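PDB 3RYS: adenosine deaminase 1 from Arthrobacter aurescens, which binds zinc and adenine and probably catalyses the hydrolytic deamination of adenine to hypoxanthine, a step of purine salvage. Local coordinates for residues 181-186 and 213-218; 103-108 and 141-146; 217-222 and 317-322. One frame throughout, in Å; residues are numbered along the deposited sequence.

All three contacts are largely buried and belong to one barrel, but at different places in it. Contact 1 lies farthest from the centre of the chain, between the start of helix 183-191 and the residues that follow helix 206-214, and is mostly apolar, with one water between carbonyls. Contact 2 joins helix 104-108 to strand 135-143 beside the adenine pocket; there a glutamine amide and two waters supply the polar bonding. Contact 3, nearest the chain centre, turns on an arginine stacked on a phenylalanine. Contacts 1 and 3 share His217 and Val218, while contacts 1 and 2 meet where Lys181 NZ reaches Arg144 O.

Contact 1. Residues 181-186 and 213-218; sequences KFERLY and LDVLHV
Leu216 CG stands anti to its carbonyl carbon (chi1 -62°) and CD1 continues the extended line (chi2 -175°), so that the side chain runs from the loop after helix 206-214 to the first turn of helix 183-191 and its two methyls split between Tyr186 and the backbone of Phe182. CD1 lies over one face of the phenol: it is 4.2 Å from the centroid of the Tyr186 ring and 16° off the ring normal, a CH-pi contact displaced toward the rim. CD2 touches the Tyr186 ring at CD2, 3.8 Å away, and also packs against Phe182 O, the carbonyl that accepts the backbone bond from Tyr186 N. In the TIM barrel of this deaminase, the two helices come just before and just after strand 195-200 in the chain. Tyr186 ties the contact to that strand through a hydrogen bond from its hydroxyl end to Ile197 O, and Val218 CG1 meets the same ring obliquely, 3.9 Å from Tyr186 CE1. On the outer side the Glu183 chain is fully extended and crosses Val215 at about a right angle, with Glu183 CG 3.6 Å from Val215 CG1. Its carboxylate feels Arg184 by charge alone, since Glu183 OE1 lies well out of the guanidinium plane. A water joins the two backbones, donating to Glu183 O at 2.8 Å and to Val215 O at 2.8 Å.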
loop_
_atom_site.group_PDB
_atom_site.type_symbol
_atom_site.label_atom_id
_atom_site.label_comp_id
_atom_site.label_asym_id
_atom_site.label_seq_id
_atom_site.Cartn_x
_atom_site.Cartn_y
_atom_site.Cartn_z
ATOM N N LYS A 181 -13.406 -5.862 14.889
ATOM C CA LYS A 181 -13.404 -7.307 14.713
ATOM C C LYS A 181 -12.034 -7.926 15.018
ATOM O O LYS A 181 -11.945 -9.099 15.376
ATOM C CB LYS A 181 -13.852 -7.654 13.293
ATOM C CG LYS A 181 -13.980 -9.134 13.014
ATOM C CD LYS A 181 -14.441 -9.370 11.589
ATOM C CE LYS A 181 -14.169 -10.796 11.149
ATOM N NZ LYS A 181 -14.565 -11.000 9.734
ATOM N N PHE A 182 -10.975 -7.128 14.898
ATOM C CA PHE A 182 -9.616 -7.628 15.097
ATOM C C PHE A 182 -8.893 -6.986 16.280
ATOM O O PHE A 182 -7.663 -6.896 16.290
ATOM C CB PHE A 182 -8.798 -7.453 13.812
ATOM C CG PHE A 182 -9.371 -8.190 12.635
ATOM C CD1 PHE A 182 -10.377 -7.625 11.872
ATOM C CD2 PHE A 182 -8.920 -9.457 12.308
ATOM C CE1 PHE A 182 -10.919 -8.305 10.801
ATOM C CE2 PHE A 182 -9.456 -10.140 11.235
ATOM C CZ PHE A 182 -10.458 -9.563 10.481
ATOM N N GLU A 183 -9.658 -6.556 17.280
ATOM C CA GLU A 183 -9.086 -5.939 18.475
ATOM C C GLU A 183 -8.040 -6.836 19.141
ATOM O O GLU A 183 -6.943 -6.378 19.480
ATOM C CB GLU A 183 -10.186 -5.579 19.480
ATOM C CG GLU A 183 -9.665 -4.914 20.754
ATOM C CD GLU A 183 -10.772 -4.563 21.739
ATOM O OE1 GLU A 183 -11.914 -5.038 21.556
ATOM O OE2 GLU A 183 -10.499 -3.813 22.702
ATOM N N ARG A 184 -8.392 -8.106 19.334
ATOM C CA ARG A 184 -7.484 -9.085 19.928
ATOM C C ARG A 184 -6.198 -9.166 19.113
ATOM O O ARG A 184 -5.093 -9.020 19.645
ATOM C CB ARG A 184 -8.141 -10.471 19.985
ATOM C CG ARG A 184 -9.089 -10.713 21.166
ATOM C CD ARG A 184 -10.249 -9.721 21.203
ATOM N NE ARG A 184 -10.989 -9.661 19.943
ATOM C CZ ARG A 184 -12.165 -9.057 19.800
ATOM N NH1 ARG A 184 -12.738 -8.469 20.844
ATOM N NH2 ARG A 184 -12.773 -9.048 18.621
ATOM N N LEU A 185 -6.360 -9.408 17.815
ATOM C CA LEU A 185 -5.242 -9.466 16.883
ATOM C C LEU A 185 -4.254 -8.316 17.081
ATOM O O LEU A 185 -3.049 -8.539 17.162
ATOM C CB LEU A 185 -5.762 -9.469 15.444
ATOM C CG LEU A 185 -4.725 -9.327 14.331
ATOM C CD1 LEU A 185 -3.822 -10.543 14.287
ATOM C CD2 LEU A 185 -5.416 -9.116 12.993
ATOM N N TYR A 186 -4.760 -7.090 17.155
ATOM C CA TYR A 186 -3.884 -5.930 17.327
ATOM C C TYR A 186 -3.282 -5.811 18.728
ATOM O O TYR A 186 -2.165 -5.309 18.887
ATOM C CB TYR A 186 -4.583 -4.630 16.906
ATOM C CG TYR A 186 -4.524 -4.416 15.416
ATOM C CD1 TYR A 186 -3.710 -3.433 14.865
ATOM C CD2 TYR A 186 -5.250 -5.229 14.554
ATOM C CE1 TYR A 186 -3.639 -3.248 13.493
ATOM C CE2 TYR A 186 -5.189 -5.056 13.186
ATOM C CZ TYR A 186 -4.384 -4.065 12.661
ATOM O OH TYR A 186 -4.323 -3.895 11.300
ATOM N N LEU A 213 -8.313 3.729 15.055
ATOM C CA LEU A 213 -7.460 4.543 15.916
ATOM C C LEU A 213 -7.582 4.183 17.397
ATOM O O LEU A 213 -6.579 4.095 18.105
ATOM C CB LEU A 213 -7.765 6.030 15.721
ATOM C CG LEU A 213 -7.295 6.658 14.407
ATOM C CD1 LEU A 213 -7.884 8.050 14.244
ATOM C CD2 LEU A 213 -5.776 6.704 14.354
ATOM N N ASP A 214 -8.811 3.971 17.855
ATOM C CA ASP A 214 -9.083 3.812 19.280
ATOM C C ASP A 214 -9.087 2.360 19.747
ATOM O O ASP A 214 -8.514 2.031 20.789
ATOM C CB ASP A 214 -10.403 4.495 19.638
ATOM C CG ASP A 214 -10.315 6.009 19.551
ATOM O OD1 ASP A 214 -9.181 6.534 19.611
ATOM O OD2 ASP A 214 -11.368 6.672 19.433
ATOM N N VAL A 215 -9.733 1.495 18.975
ATOM C CA VAL A 215 -9.812 0.082 19.316
ATOM C C VAL A 215 -8.542 -0.664 18.902
ATOM O O VAL A 215 -8.036 -1.505 19.649
ATOM C CB VAL A 215 -11.041 -0.582 18.662
ATOM C CG1 VAL A 215 -11.178 -2.023 19.126
ATOM C CG2 VAL A 215 -12.304 0.205 18.983
ATOM N N LEU A 216 -8.026 -0.342 17.717
ATOM C CA LEU A 216 -6.878 -1.053 17.154
ATOM C C LEU A 216 -5.550 -0.334 17.390
ATOM O O LEU A 216 -4.483 -0.914 17.201
ATOM C CB LEU A 216 -7.076 -1.296 15.656
ATOM C CG LEU A 216 -8.260 -2.163 15.221
ATOM C CD1 LEU A 216 -8.213 -2.395 13.720
ATOM C CD2 LEU A 216 -8.266 -3.491 15.967
ATOM N N HIS A 217 -5.621 0.932 17.787
ATOM C CA HIS A 217 -4.431 1.727 18.077
ATOM C C HIS A 217 -3.425 1.778 16.926
ATOM O O HIS A 217 -2.214 1.766 17.154
ATOM C CB HIS A 217 -3.748 1.224 19.356
ATOM C CG HIS A 217 -4.626 1.287 20.567
ATOM N ND1 HIS A 217 -4.989 2.478 21.162
ATOM C CD2 HIS A 217 -5.216 0.309 21.294
ATOM C CE1 HIS A 217 -5.762 2.230 22.204
ATOM N NE2 HIS A 217 -5.917 0.921 22.306
ATOM N N VAL A 218 -3.918 1.851 15.694
ATOM C CA VAL A 218 -3.025 1.909 14.536
ATOM C C VAL A 218 -2.196 3.190 14.534
ATOM O O VAL A 218 -2.559 4.178 15.168
ATOM C CB VAL A 218 -3.781 1.797 13.199
ATOM C CG1 VAL A 218 -4.535 0.486 13.126
ATOM C CG2 VAL A 218 -4.724 2.983 13.013
HETATM O O HOH W 1 -6.262 -3.707 19.758
#

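Contact 2. Residues 103-108 and 141-146; sequences DPQAHT and AFLRDM
The amide of Gln105 and the ring of Phe142 are turned 65° against each other, and Gln105 OE1 comes up obliquely to within 3.6 Å of Phe142 CD1. This is a beta-alpha junction of the TIM barrel: helix 104-108 follows strand 95-102 after Asp103 and packs on the end of the next strand, 135-143. Gln105 CG lies anti to the carbonyl carbon and the chain then runs out extended, carrying the amide to the strand, where it supplies the direct hydrogen bond: Leu143 N donates to Gln105 OE1 over 3.0 Å at a nearly straight 165°, tilted 29° from the carbonyl plane. One water donates one hydrogen to the same OE1 and the other to Ala141 O, and accepts from Gln105 N, so two donors grip OE1 and limit rotation of the amide.

Leu143 points toward the helix and forks: CD1 packs 3.8 Å from Gln105 CB and also touches Ala106, while CD2 rests 3.8 Å from Asp103 CG. The carboxylate of Asp103 has its strongest partner in the hydroxyl of Tyr66, a residue of the adenine pocket, consistent with a second-shell place, its side chain about 5 Å from the bound adenine. At the outer end Gln105 and Met146 run alongside each other with opposite heading, Gln105 NE2 4.1 Å from Met146 SD; that nitrogen donates to a water 3.0 Å away, which donates to Leu143 O.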
loop_
_atom_site.group_PDB
_atom_site.type_symbol
_atom_site.label_atom_id
_atom_site.label_comp_id
_atom_site.label_asym_id
_atom_site.label_seq_id
_atom_site.Cartn_x
_atom_site.Cartn_y
_atom_site.Cartn_z
ATOM N N ASP A 103 -0.390 -10.241 1.861
ATOM C CA ASP A 103 -1.519 -10.957 2.445
ATOM C C ASP A 103 -1.164 -12.423 2.653
ATOM O O ASP A 103 -1.465 -13.266 1.804
ATOM C CB ASP A 103 -2.762 -10.851 1.552
ATOM C CG ASP A 103 -3.211 -9.414 1.325
ATOM O OD1 ASP A 103 -2.876 -8.538 2.154
ATOM O OD2 ASP A 103 -3.910 -9.166 0.314
ATOM N N PRO A 104 -0.534 -12.737 3.793
ATOM C CA PRO A 104 -0.130 -14.112 4.094
ATOM C C PRO A 104 -1.267 -15.100 3.824
ATOM O O PRO A 104 -1.042 -16.140 3.204
ATOM C CB PRO A 104 0.170 -14.063 5.595
ATOM C CG PRO A 104 0.488 -12.656 5.873
ATOM C CD PRO A 104 -0.323 -11.836 4.937
ATOM N N GLN A 105 -2.473 -14.768 4.281
ATOM C CA GLN A 105 -3.614 -15.672 4.165
ATOM C C GLN A 105 -4.044 -15.932 2.719
ATOM O O GLN A 105 -4.577 -16.993 2.416
ATOM C CB GLN A 105 -4.801 -15.140 4.968
ATOM C CG GLN A 105 -4.619 -15.174 6.473
ATOM C CD GLN A 105 -5.540 -14.199 7.178
ATOM O OE1 GLN A 105 -5.398 -12.987 7.030
ATOM N NE2 GLN A 105 -6.487 -14.721 7.951
ATOM N N ALA A 106 -3.822 -14.967 1.830
ATOM C CA ALA A 106 -4.223 -15.128 0.439
ATOM C C ALA A 106 -3.364 -16.178 -0.254
ATOM O O ALA A 106 -3.664 -16.604 -1.368
ATOM C CB ALA A 106 -4.146 -13.808 -0.296
ATOM N N HIS A 107 -2.297 -16.598 0.415
ATOM C CA HIS A 107 -1.427 -17.631 -0.129
ATOM C C HIS A 107 -1.529 -18.941 0.655
ATOM O O HIS A 107 -1.496 -20.022 0.072
ATOM C CB HIS A 107 0.016 -17.130 -0.202
ATOM C CG HIS A 107 0.137 -15.758 -0.784
ATOM N ND1 HIS A 107 0.524 -14.664 -0.041
ATOM C CD2 HIS A 107 -0.113 -15.297 -2.032
ATOM C CE1 HIS A 107 0.521 -13.590 -0.809
ATOM N NE2 HIS A 107 0.135 -13.946 -2.021
ATOM N N THR A 108 -1.672 -18.842 1.972
ATOM C CA THR A 108 -1.821 -20.033 2.798
ATOM C C THR A 108 -3.175 -20.700 2.540
ATOM O O THR A 108 -3.328 -21.907 2.750
ATOM C CB THR A 108 -1.657 -19.721 4.309
ATOM O OG1 THR A 108 -2.698 -18.833 4.736
ATOM C CG2 THR A 108 -0.299 -19.084 4.584
ATOM N N ALA A 141 -0.330 -8.130 6.199
ATOM C CA ALA A 141 -1.707 -7.651 6.251
ATOM C C ALA A 141 -2.693 -8.812 6.335
ATOM O O ALA A 141 -2.494 -9.862 5.722
ATOM C CB ALA A 141 -2.017 -6.773 5.054
ATOM N N PHE A 142 -3.764 -8.607 7.096
ATOM C CA PHE A 142 -4.740 -9.658 7.345
ATOM C C PHE A 142 -6.066 -9.396 6.635
ATOM O O PHE A 142 -6.510 -8.258 6.533
ATOM C CB PHE A 142 -4.922 -9.846 8.852
ATOM C CG PHE A 142 -3.679 -10.344 9.545
ATOM C CD1 PHE A 142 -3.494 -11.698 9.782
ATOM C CD2 PHE A 142 -2.681 -9.461 9.933
ATOM C CE1 PHE A 142 -2.346 -12.160 10.406
ATOM C CE2 PHE A 142 -1.528 -9.923 10.555
ATOM C CZ PHE A 142 -1.364 -11.273 10.789
ATOM N N LEU A 143 -6.682 -10.456 6.124
ATOM C CA LEU A 143 -7.925 -10.332 5.367
ATOM C C LEU A 143 -9.117 -10.161 6.297
ATOM O O LEU A 143 -9.545 -11.108 6.955
ATOM C CB LEU A 143 -8.123 -11.553 4.470
ATOM C CG LEU A 143 -6.891 -11.906 3.628
ATOM C CD1 LEU A 143 -7.150 -13.130 2.757
ATOM C CD2 LEU A 143 -6.460 -10.719 2.778
ATOM N N ARG A 144 -9.660 -8.952 6.337
ATOM C CA ARG A 144 -10.702 -8.614 7.299
ATOM C C ARG A 144 -11.993 -9.405 7.100
ATOM O O ARG A 144 -12.832 -9.450 7.997
ATOM C CB ARG A 144 -10.991 -7.112 7.272
ATOM C CG ARG A 144 -11.578 -6.610 5.964
ATOM C CD ARG A 144 -11.450 -5.106 5.869
ATOM N NE ARG A 144 -11.842 -4.462 7.119
ATOM C CZ ARG A 144 -11.522 -3.217 7.454
ATOM N NH1 ARG A 144 -10.795 -2.474 6.631
ATOM N NH2 ARG A 144 -11.919 -2.716 8.614
ATOM N N ASP A 145 -12.154 -10.025 5.934
ATOM C CA ASP A 145 -13.340 -10.851 5.673
ATOM C C ASP A 145 -13.094 -12.332 5.954
ATOM O O ASP A 145 -13.820 -13.198 5.476
ATOM C CB ASP A 145 -13.884 -10.646 4.252
ATOM C CG ASP A 145 -12.803 -10.734 3.185
ATOM O OD1 ASP A 145 -11.664 -11.142 3.500
ATOM O OD2 ASP A 145 -13.101 -10.392 2.022
ATOM N N MET A 146 -12.050 -12.609 6.723
ATOM C CA MET A 146 -11.859 -13.925 7.310
ATOM C C MET A 146 -11.870 -13.746 8.817
ATOM O O MET A 146 -11.810 -12.618 9.311
ATOM C CB MET A 146 -10.543 -14.551 6.859
ATOM C CG MET A 146 -10.499 -14.924 5.391
ATOM S SD MET A 146 -9.080 -15.980 5.045
ATOM C CE MET A 146 -9.106 -15.996 3.257
HETATM O O HOH W 2 -3.546 -12.253 5.407
HETATM O O HOH W 3 -8.506 -12.717 8.908
#

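Contact 3. Residues 217-222 and 317-322; sequences HVERID and SSFASD
Stacking dominates: the guanidinium of Arg220 stacks over one face of the Phe319 ring, the centres 4.2 Å apart and the planes 25° from parallel. NH1 is the atom over the middle of the ring, about 3.2 Å above its plane, and CZ is also above that face, so the pair counts as a cation-pi interaction. The first torsion of Arg220 sets its CG between the backbone N and the carbonyl carbon (chi1 45°), and from there the chain stretches out to NE, carrying the charged group across to the loop.

Hydrogen bonding across the contact is slight. Arg220 NH1 reaches Ser317 O at 3.2 Å, near the guanidinium plane, but the N-H...O angle is only 131°, so the bond is weak. The stronger polar partner of the arginine is Glu99 of strand 95-102: its OE1 makes a salt bridge to Arg220 NH2, while its OE2 takes a hydrogen bond from Phe319 N. One carboxylate therefore holds both members of the stack, and its negative charge probably offsets the positive charge of the guanidinium.

The apolar share is small. Glu219 CB approaches the Phe319 ring obliquely, 3.8 Å from CZ, while its carboxylate turns to a salt bridge with Arg195 and a bond from Arg196 N.

In the barrel, strand 220-221 runs beside strand 195-200, and Ile221 makes backbone bonds to Thr245 in strand 244-246; a little further along the chain His223 binds adenine. Residues 317-322 form the connection between helices 304-317 and 322-339, so the stack fastens this C-terminal helical pair to the segment carrying strand 220-221, with Glu99 joining in from strand 95-102.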
loop_
_atom_site.group_PDB
_atom_site.type_symbol
_atom_site.label_atom_id
_atom_site.label_comp_id
_atom_site.label_asym_id
_atom_site.label_seq_id
_atom_site.Cartn_x
_atom_site.Cartn_y
_atom_site.Cartn_z
ATOM N N HIS A 217 -5.621 0.932 17.787
ATOM C CA HIS A 217 -4.431 1.727 18.077
ATOM C C HIS A 217 -3.425 1.778 16.926
ATOM O O HIS A 217 -2.214 1.766 17.154
ATOM C CB HIS A 217 -3.748 1.224 19.356
ATOM C CG HIS A 217 -4.626 1.287 20.567
ATOM N ND1 HIS A 217 -4.989 2.478 21.162
ATOM C CD2 HIS A 217 -5.216 0.309 21.294
ATOM C CE1 HIS A 217 -5.762 2.230 22.204
ATOM N NE2 HIS A 217 -5.917 0.921 22.306
ATOM N N VAL A 218 -3.918 1.851 15.694
ATOM C CA VAL A 218 -3.025 1.909 14.536
ATOM C C VAL A 218 -2.196 3.190 14.534
ATOM O O VAL A 218 -2.559 4.178 15.168
ATOM C CB VAL A 218 -3.781 1.797 13.199
ATOM C CG1 VAL A 218 -4.535 0.486 13.126
ATOM C CG2 VAL A 218 -4.724 2.983 13.013
ATOM N N GLU A 219 -1.085 3.165 13.806
ATOM C CA GLU A 219 -0.163 4.294 13.774
ATOM C C GLU A 219 -0.322 5.136 12.519
ATOM O O GLU A 219 0.168 6.264 12.454
ATOM C CB GLU A 219 1.266 3.794 13.897
ATOM C CG GLU A 219 1.378 2.649 14.863
ATOM C CD GLU A 219 2.773 2.491 15.384
ATOM O OE1 GLU A 219 3.341 1.391 15.215
ATOM O OE2 GLU A 219 3.303 3.471 15.949
ATOM N N ARG A 220 -0.993 4.582 11.518
ATOM C CA ARG A 220 -1.436 5.384 10.382
ATOM C C ARG A 220 -2.628 4.759 9.665
ATOM O O ARG A 220 -2.793 3.542 9.659
ATOM C CB ARG A 220 -0.287 5.718 9.414
ATOM C CG ARG A 220 0.645 4.576 9.056
ATOM C CD ARG A 220 1.693 5.026 8.030
ATOM N NE ARG A 220 2.179 3.900 7.240
ATOM C CZ ARG A 220 3.412 3.410 7.305
ATOM N NH1 ARG A 220 4.313 3.958 8.101
ATOM N NH2 ARG A 220 3.749 2.376 6.551
ATOM N N ILE A 221 -3.471 5.610 9.091
ATOM C CA ILE A 221 -4.685 5.163 8.427
ATOM C C ILE A 221 -4.442 4.995 6.934
ATOM O O ILE A 221 -3.841 5.857 6.285
ATOM C CB ILE A 221 -5.845 6.156 8.642
ATOM C CG1 ILE A 221 -6.277 6.172 10.111
ATOM C CG2 ILE A 221 -7.022 5.806 7.747
ATOM C CD1 ILE A 221 -7.011 4.929 10.545
ATOM N N ASP A 222 -4.910 3.880 6.390
ATOM C CA ASP A 222 -4.735 3.608 4.974
ATOM C C ASP A 222 -5.989 3.992 4.188
ATOM O O ASP A 222 -7.092 3.531 4.487
ATOM C CB ASP A 222 -4.333 2.148 4.769
ATOM C CG ASP A 222 -2.993 1.824 5.420
ATOM O OD1 ASP A 222 -2.020 2.578 5.194
ATOM O OD2 ASP A 222 -2.911 0.824 6.161
ATOM N N SER A 317 6.236 10.129 7.959
ATOM C CA SER A 317 5.237 9.164 8.396
ATOM C C SER A 317 5.762 7.729 8.376
ATOM O O SER A 317 5.229 6.856 9.057
ATOM C CB SER A 317 3.971 9.282 7.542
ATOM O OG SER A 317 3.440 10.596 7.592
ATOM N N SER A 318 6.810 7.485 7.597
ATOM C CA SER A 318 7.378 6.142 7.505
ATOM C C SER A 318 7.887 5.648 8.862
ATOM O O SER A 318 8.051 6.430 9.802
ATOM C CB SER A 318 8.499 6.091 6.461
ATOM O OG SER A 318 9.624 6.844 6.874
ATOM N N PHE A 319 8.118 4.343 8.951
ATOM C CA PHE A 319 8.683 3.737 10.150
ATOM C C PHE A 319 10.177 3.506 9.955
ATOM O O PHE A 319 10.768 2.617 10.565
ATOM C CB PHE A 319 7.981 2.417 10.481
ATOM C CG PHE A 319 6.511 2.561 10.751
ATOM C CD1 PHE A 319 6.023 3.645 11.464
ATOM C CD2 PHE A 319 5.611 1.604 10.307
ATOM C CE1 PHE A 319 4.665 3.778 11.714
ATOM C CE2 PHE A 319 4.253 1.732 10.562
ATOM C CZ PHE A 319 3.785 2.820 11.264
ATOM N N ALA A 320 10.780 4.311 9.088
ATOM C CA ALA A 320 12.215 4.253 8.862
ATOM C C ALA A 320 12.954 4.961 9.996
ATOM O O ALA A 320 12.346 5.692 10.785
ATOM C CB ALA A 320 12.563 4.878 7.523
ATOM N N SER A 321 14.262 4.735 10.077
ATOM C CA SER A 321 15.089 5.369 11.096
ATOM C C SER A 321 15.118 6.883 10.909
ATOM O O SER A 321 15.024 7.382 9.787
ATOM C CB SER A 321 16.514 4.830 11.028
ATOM O OG SER A 321 17.178 5.305 9.868
ATOM N N ASP A 322 15.255 7.616 12.004
ATOM C CA ASP A 322 15.333 9.066 11.912
ATOM C C ASP A 322 16.495 9.470 11.004
ATOM O O ASP A 322 16.457 10.517 10.351
ATOM C CB ASP A 322 15.474 9.687 13.303
ATOM C CG ASP A 322 14.242 9.467 14.162
ATOM O OD1 ASP A 322 13.116 9.561 13.625
ATOM O OD2 ASP A 322 14.395 9.196 15.372
#